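Local coordinates for protein 4'-phospho-dehydrooxetanocin synthase (Bacillus megaterium, PDB 5UL3) that catalyses the oxidative ring contraction of dAMP to an oxetane aldehyde in oxetanocin A biosynthesis, using a [4Fe-4S] cluster, S-adenosylmethionine and cobalamin, at residues S543-Q557 with P574-V586. Sequence-based numbering, arbitrary orientation. Where two conformers were deposited one is given.
With EDO (1,2-ethanediol), chain Y.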
loop_
_atom_site.group_PDB
_atom_site.type_symbol
_atom_site.label_atom_id
_atom_site.label_comp_id
_atom_site.label_asym_id
_atom_site.label_seq_id
_atom_site.Cartn_x
_atom_site.Cartn_y
_atom_site.Cartn_z
ATOM N N SER A 543 7.869 -18.149 -0.726
ATOM C CA SER A 543 7.519 -18.889 -1.933
ATOM C C SER A 543 6.512 -18.111 -2.763
ATOM O O SER A 543 5.678 -17.360 -2.234
ATOM C CB SER A 543 6.929 -20.261 -1.613
ATOM O OG SER A 543 7.903 -21.094 -1.028
ATOM N N MET A 544 6.595 -18.310 -4.073
ATOM C CA MET A 544 5.750 -17.594 -5.016
ATOM C C MET A 544 4.279 -17.881 -4.759
ATOM O O MET A 544 3.870 -19.040 -4.618
ATOM C CB MET A 544 6.107 -17.994 -6.448
ATOM C CG MET A 544 5.190 -17.382 -7.511
ATOM S SD MET A 544 5.380 -15.602 -7.715
ATOM C CE MET A 544 7.015 -15.476 -8.416
ATOM N N GLU A 545 3.495 -16.811 -4.671
ATOM C CA GLU A 545 2.041 -16.874 -4.639
ATOM C C GLU A 545 1.563 -16.325 -5.972
ATOM O O GLU A 545 1.887 -15.189 -6.336
ATOM C CB GLU A 545 1.473 -16.083 -3.454
ATOM C CG GLU A 545 1.746 -16.764 -2.123
ATOM C CD GLU A 545 1.438 -15.881 -0.926
ATOM O OE1 GLU A 545 0.853 -14.792 -1.114
ATOM O OE2 GLU A 545 1.793 -16.282 0.205
ATOM N N ILE A 546 0.841 -17.145 -6.721
ATOM C CA ILE A 546 0.521 -16.847 -8.109
ATOM C C ILE A 546 -0.848 -16.188 -8.146
ATOM O O ILE A 546 -1.869 -16.836 -7.884
ATOM C CB ILE A 546 0.571 -18.112 -8.972
ATOM C CG1 ILE A 546 1.937 -18.784 -8.805
ATOM C CG2 ILE A 546 0.312 -17.769 -10.423
ATOM C CD1 ILE A 546 2.100 -20.073 -9.592
ATOM N N LEU A 547 -0.876 -14.896 -8.461
ATOM C CA LEU A 547 -2.146 -14.191 -8.473
ATOM C C LEU A 547 -2.860 -14.416 -9.798
ATOM O O LEU A 547 -2.263 -14.837 -10.795
ATOM C CB LEU A 547 -1.942 -12.691 -8.231
ATOM C CG LEU A 547 -1.364 -12.231 -6.890
ATOM C CD1 LEU A 547 -1.350 -10.716 -6.826
ATOM C CD2 LEU A 547 -2.134 -12.809 -5.710
ATOM N N MET A 548 -4.162 -14.121 -9.798
ATOM C CA MET A 548 -4.931 -14.151 -11.032
ATOM C C MET A 548 -4.392 -13.114 -12.011
ATOM O O MET A 548 -3.811 -12.096 -11.618
ATOM C CB MET A 548 -6.418 -13.879 -10.750
ATOM C CG MET A 548 -7.081 -14.875 -9.803
ATOM S SD MET A 548 -8.768 -14.375 -9.344
ATOM C CE MET A 548 -9.536 -14.291 -10.964
ATOM N N ASN A 549 -4.572 -13.393 -13.302
ATOM C CA ASN A 549 -4.284 -12.454 -14.384
ATOM C C ASN A 549 -2.800 -12.140 -14.530
ATOM O O ASN A 549 -2.441 -11.083 -15.062
ATOM C CB ASN A 549 -5.071 -11.147 -14.216
ATOM C CG ASN A 549 -6.563 -11.358 -14.318
ATOM O OD1 ASN A 549 -7.033 -12.146 -15.141
ATOM N ND2 ASN A 549 -7.318 -10.668 -13.475
ATOM N N THR A 550 -1.914 -13.047 -14.076
ATOM C CA THR A 550 -0.487 -12.818 -14.197
ATOM C C THR A 550 0.099 -13.598 -15.369
ATOM O O THR A 550 -0.334 -14.718 -15.655
ATOM C CB THR A 550 0.243 -13.262 -12.929
ATOM O OG1 THR A 550 -0.108 -14.624 -12.628
ATOM C CG2 THR A 550 -0.103 -12.336 -11.760
ATOM N N PRO A 551 1.119 -13.031 -16.017
ATOM C CA PRO A 551 1.921 -13.831 -16.954
ATOM C C PRO A 551 2.431 -15.118 -16.344
ATOM O O PRO A 551 2.488 -16.144 -17.034
ATOM C CB PRO A 551 3.072 -12.876 -17.315
ATOM C CG PRO A 551 2.491 -11.521 -17.170
ATOM C CD PRO A 551 1.578 -11.635 -15.961
ATOM N N TYR A 552 2.801 -15.100 -15.060
ATOM C CA TYR A 552 3.321 -16.318 -14.444
ATOM C C TYR A 552 2.259 -17.414 -14.380
ATOM O O TYR A 552 2.570 -18.594 -14.585
ATOM C CB TYR A 552 3.875 -16.022 -13.048
ATOM C CG TYR A 552 4.831 -17.091 -12.533
ATOM C CD1 TYR A 552 4.354 -18.210 -11.857
ATOM C CD2 TYR A 552 6.207 -16.973 -12.720
ATOM C CE1 TYR A 552 5.218 -19.196 -11.378
ATOM C CE2 TYR A 552 7.079 -17.955 -12.255
ATOM C CZ TYR A 552 6.576 -19.058 -11.584
ATOM O OH TYR A 552 7.411 -20.045 -11.114
ATOM N N SER A 553 1.002 -17.057 -14.090
ATOM C CA SER A 553 -0.047 -18.075 -14.088
ATOM C C SER A 553 -0.204 -18.681 -15.477
ATOM O O SER A 553 -0.383 -19.898 -15.616
ATOM C CB SER A 553 -1.383 -17.502 -13.600
ATOM O OG SER A 553 -1.925 -16.539 -14.497
ATOM N N ARG A 554 -0.095 -17.862 -16.518
ATOM C CA ARG A 554 -0.191 -18.407 -17.869
ATOM C C ARG A 554 1.036 -19.239 -18.234
ATOM O O ARG A 554 0.911 -20.222 -18.975
ATOM C CB ARG A 554 -0.414 -17.278 -18.871
ATOM C CG ARG A 554 -1.683 -16.488 -18.568
ATOM C CD ARG A 554 -2.085 -15.553 -19.696
ATOM N NE ARG A 554 -1.147 -14.451 -19.883
ATOM C CZ ARG A 554 -1.181 -13.308 -19.202
ATOM N NH1 ARG A 554 -2.103 -13.103 -18.262
ATOM N NH2 ARG A 554 -0.288 -12.362 -19.462
ATOM N N MET A 555 2.216 -18.877 -17.717
ATOM C CA MET A 555 3.394 -19.728 -17.885
ATOM C C MET A 555 3.179 -21.085 -17.237
ATOM O O MET A 555 3.586 -22.119 -17.782
ATOM C CB MET A 555 4.631 -19.052 -17.289
ATOM C CG MET A 555 5.049 -17.784 -18.003
ATOM S SD MET A 555 6.075 -16.682 -16.987
ATOM C CE MET A 555 7.440 -17.739 -16.520
ATOM N N VAL A 556 2.547 -21.101 -16.064
ATOM C CA VAL A 556 2.262 -22.358 -15.387
ATOM C C VAL A 556 1.246 -23.163 -16.185
ATOM O O VAL A 556 1.413 -24.370 -16.399
ATOM C CB VAL A 556 1.771 -22.095 -13.956
ATOM C CG1 VAL A 556 1.120 -23.348 -13.365
ATOM C CG2 VAL A 556 2.928 -21.633 -13.103
ATOM N N GLN A 557 0.179 -22.504 -16.642
ATOM C CA GLN A 557 -0.815 -23.187 -17.463
ATOM C C GLN A 557 -0.187 -23.748 -18.739
ATOM O O GLN A 557 -0.560 -24.833 -19.199
ATOM C CB GLN A 557 -1.967 -22.230 -17.776
ATOM C CG GLN A 557 -2.918 -22.031 -16.597
ATOM C CD GLN A 557 -3.742 -20.755 -16.693
ATOM O OE1 GLN A 557 -3.475 -19.890 -17.526
ATOM N NE2 GLN A 557 -4.747 -20.632 -15.828
ATOM N N PRO A 574 -9.169 -20.387 -9.383
ATOM C CA PRO A 574 -8.511 -19.517 -8.406
ATOM C C PRO A 574 -9.366 -19.347 -7.158
ATOM O O PRO A 574 -10.554 -19.674 -7.130
ATOM C CB PRO A 574 -8.369 -18.193 -9.162
ATOM C CG PRO A 574 -9.560 -18.169 -10.054
ATOM C CD PRO A 574 -9.803 -19.617 -10.466
ATOM N N ASP A 575 -8.727 -18.836 -6.109
ATOM C CA ASP A 575 -9.439 -18.429 -4.905
ATOM C C ASP A 575 -9.966 -17.010 -5.104
ATOM O O ASP A 575 -9.198 -16.092 -5.411
ATOM C CB ASP A 575 -8.525 -18.499 -3.684
ATOM C CG ASP A 575 -9.227 -18.091 -2.399
ATOM O OD1 ASP A 575 -10.474 -18.038 -2.384
ATOM O OD2 ASP A 575 -8.530 -17.828 -1.399
ATOM N N MET A 576 -11.278 -16.840 -4.932
ATOM C CA MET A 576 -11.899 -15.528 -5.088
ATOM C C MET A 576 -11.514 -14.592 -3.945
ATOM O O MET A 576 -11.248 -13.401 -4.162
ATOM C CB MET A 576 -13.411 -15.722 -5.165
ATOM C CG MET A 576 -14.223 -14.513 -5.495
ATOM S SD MET A 576 -15.395 -14.141 -4.200
ATOM C CE MET A 576 -14.367 -13.040 -3.256
ATOM N N ASN A 577 -11.467 -15.119 -2.720
ATOM C CA ASN A 577 -11.178 -14.309 -1.541
ATOM C C ASN A 577 -9.734 -13.810 -1.525
ATOM O O ASN A 577 -9.463 -12.719 -1.009
ATOM C CB ASN A 577 -11.499 -15.132 -0.283
ATOM C CG ASN A 577 -11.096 -14.439 0.995
ATOM O OD1 ASN A 577 -11.552 -13.332 1.289
ATOM N ND2 ASN A 577 -10.249 -15.098 1.782
ATOM N N MET A 578 -8.797 -14.578 -2.082
ATOM C CA MET A 578 -7.395 -14.184 -2.088
ATOM C C MET A 578 -6.877 -13.835 -3.476
ATOM O O MET A 578 -5.686 -13.520 -3.619
ATOM C CB MET A 578 -6.531 -15.289 -1.465
ATOM C CG MET A 578 -6.768 -15.483 0.033
ATOM S SD MET A 578 -6.626 -13.950 0.998
ATOM C CE MET A 578 -4.930 -13.459 0.682
ATOM N N GLY A 579 -7.732 -13.869 -4.496
ATOM C CA GLY A 579 -7.331 -13.477 -5.838
ATOM C C GLY A 579 -6.146 -14.240 -6.386
ATOM O O GLY A 579 -5.352 -13.674 -7.154
ATOM N N ARG A 580 -6.000 -15.514 -6.019
ATOM C CA ARG A 580 -4.785 -16.235 -6.370
ATOM C C ARG A 580 -5.070 -17.718 -6.538
ATOM O O ARG A 580 -6.053 -18.254 -6.022
ATOM C CB ARG A 580 -3.688 -16.047 -5.318
ATOM C CG ARG A 580 -3.931 -16.778 -4.005
ATOM C CD ARG A 580 -2.915 -16.325 -2.958
ATOM N NE ARG A 580 -3.122 -16.953 -1.654
ATOM C CZ ARG A 580 -2.634 -16.476 -0.512
ATOM N NH1 ARG A 580 -1.915 -15.360 -0.509
ATOM N NH2 ARG A 580 -2.868 -17.112 0.627
ATOM N N TYR A 581 -4.174 -18.370 -7.262
ATOM C CA TYR A 581 -4.212 -19.806 -7.468
ATOM C C TYR A 581 -3.421 -20.502 -6.373
ATOM O O TYR A 581 -2.522 -19.918 -5.762
ATOM C CB TYR A 581 -3.615 -20.176 -8.827
ATOM C CG TYR A 581 -4.335 -19.626 -10.031
ATOM C CD1 TYR A 581 -5.442 -20.279 -10.562
ATOM C CD2 TYR A 581 -3.891 -18.468 -10.664
ATOM C CE1 TYR A 581 -6.098 -19.792 -11.675
ATOM C CE2 TYR A 581 -4.545 -17.970 -11.783
ATOM C CZ TYR A 581 -5.646 -18.641 -12.285
ATOM O OH TYR A 581 -6.300 -18.159 -13.398
ATOM N N ALA A 582 -3.779 -21.757 -6.119
ATOM C CA ALA A 582 -2.975 -22.657 -5.305
ATOM C C ALA A 582 -2.271 -23.610 -6.266
ATOM O O ALA A 582 -2.932 -24.319 -7.029
ATOM C CB ALA A 582 -3.843 -23.406 -4.298
ATOM N N THR A 583 -0.937 -23.593 -6.255
ATOM C CA THR A 583 -0.133 -24.189 -7.319
ATOM C C THR A 583 0.973 -25.059 -6.740
ATOM O O THR A 583 1.685 -24.635 -5.821
ATOM C CB THR A 583 0.497 -23.101 -8.204
ATOM O OG1 THR A 583 -0.489 -22.111 -8.537
ATOM C CG2 THR A 583 1.082 -23.704 -9.492
ATOM N N SER A 584 1.127 -26.263 -7.290
ATOM C CA SER A 584 2.209 -27.158 -6.906
ATOM C C SER A 584 3.453 -26.877 -7.744
ATOM O O SER A 584 3.404 -26.195 -8.769
ATOM C CB SER A 584 1.784 -28.620 -7.059
ATOM O OG SER A 584 0.670 -28.930 -6.240
ATOM N N PHE A 585 4.584 -27.415 -7.291
ATOM C CA PHE A 585 5.866 -27.200 -7.952
ATOM C C PHE A 585 6.116 -28.283 -8.990
ATOM O O PHE A 585 5.848 -29.460 -8.743
ATOM C CB PHE A 585 7.007 -27.211 -6.932
ATOM C CG PHE A 585 7.069 -25.974 -6.067
ATOM C CD1 PHE A 585 6.073 -25.702 -5.141
ATOM C CD2 PHE A 585 8.136 -25.108 -6.171
ATOM C CE1 PHE A 585 6.130 -24.562 -4.342
ATOM C CE2 PHE A 585 8.207 -23.959 -5.387
ATOM C CZ PHE A 585 7.197 -23.691 -4.464
ATOM N N VAL A 586 6.665 -27.877 -10.138
ATOM C CA VAL A 586 6.990 -28.835 -11.190
ATOM C C VAL A 586 8.151 -29.730 -10.766
ATOM O O VAL A 586 8.256 -30.877 -11.222
ATOM C CB VAL A 586 7.283 -28.103 -12.513
ATOM C CG1 VAL A 586 8.659 -27.437 -12.486
ATOM C CG2 VAL A 586 7.176 -29.072 -13.687
HETATM C C1 EDO Y . 4.783 -12.728 -4.104
HETATM O O1 EDO Y . 4.565 -14.115 -3.825
HETATM C C2 EDO Y . 4.297 -12.412 -5.510
HETATM O O2 EDO Y . 2.942 -12.841 -5.665
HETATM O O HOH W 1 0.108 -19.987 -5.867
HETATM O O HOH W 2 -6.203 -15.588 -14.028
#
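Leu-547 and Arg-580 lie side by side in a short two-stranded antiparallel ribbon, 546-547 against 580-581, that runs past the cobalamin pocket and whose first strand leads, through a turn, into helix 551-563. Two backbone bonds tie it together: Tyr-581 N gives to Ile-546 O at 2.8 Å, and Met-548 N to Gly-579 O at 2.9 Å. Within the Ile-546/Tyr-581 pair, a water bridges Ile-546 N and Tyr-581 O in place of a direct bond.

Side chains pack around this frame. The Tyr-581 ring turns its edge to the carbonyl oxygens of Ile-546 and Leu-547, its CE2 lying 3.7 Å from Ser-553 CB on the helix; Pro-574 CB sits over one face near the rim. A second water joins Tyr-581 OH to Asn-549 N. Met-548 bends about its CG-SD bond (chi3 59°), and its side chain crosses the Pro-574 ring at about a right angle, SD near CB and CE near CG. Farther on, Ile-546 CD1 fits against Thr-583 at about a right angle, while Val-556 CG1 and Thr-583 CG2 meet tip to tip.

At the pocket side, Arg-580 extends from CG to NE and brings NH1 to Glu-545 OE1 at 2.9 Å, a salt bridge whose carboxylate and guanidinium planes stand 60° apart. It probably helps orient Glu-545, which binds S-adenosylmethionine and borders cobalamin. Thr-550 N-caps the helix, receiving Ser-553 N on OG1. Gly-579 and Arg-580 face Asp-575 of their own segment in a G1 beta bulge. The whole is an antiparallel ribbon beside the cofactor site of this cobalamin-dependent radical SAM enzyme.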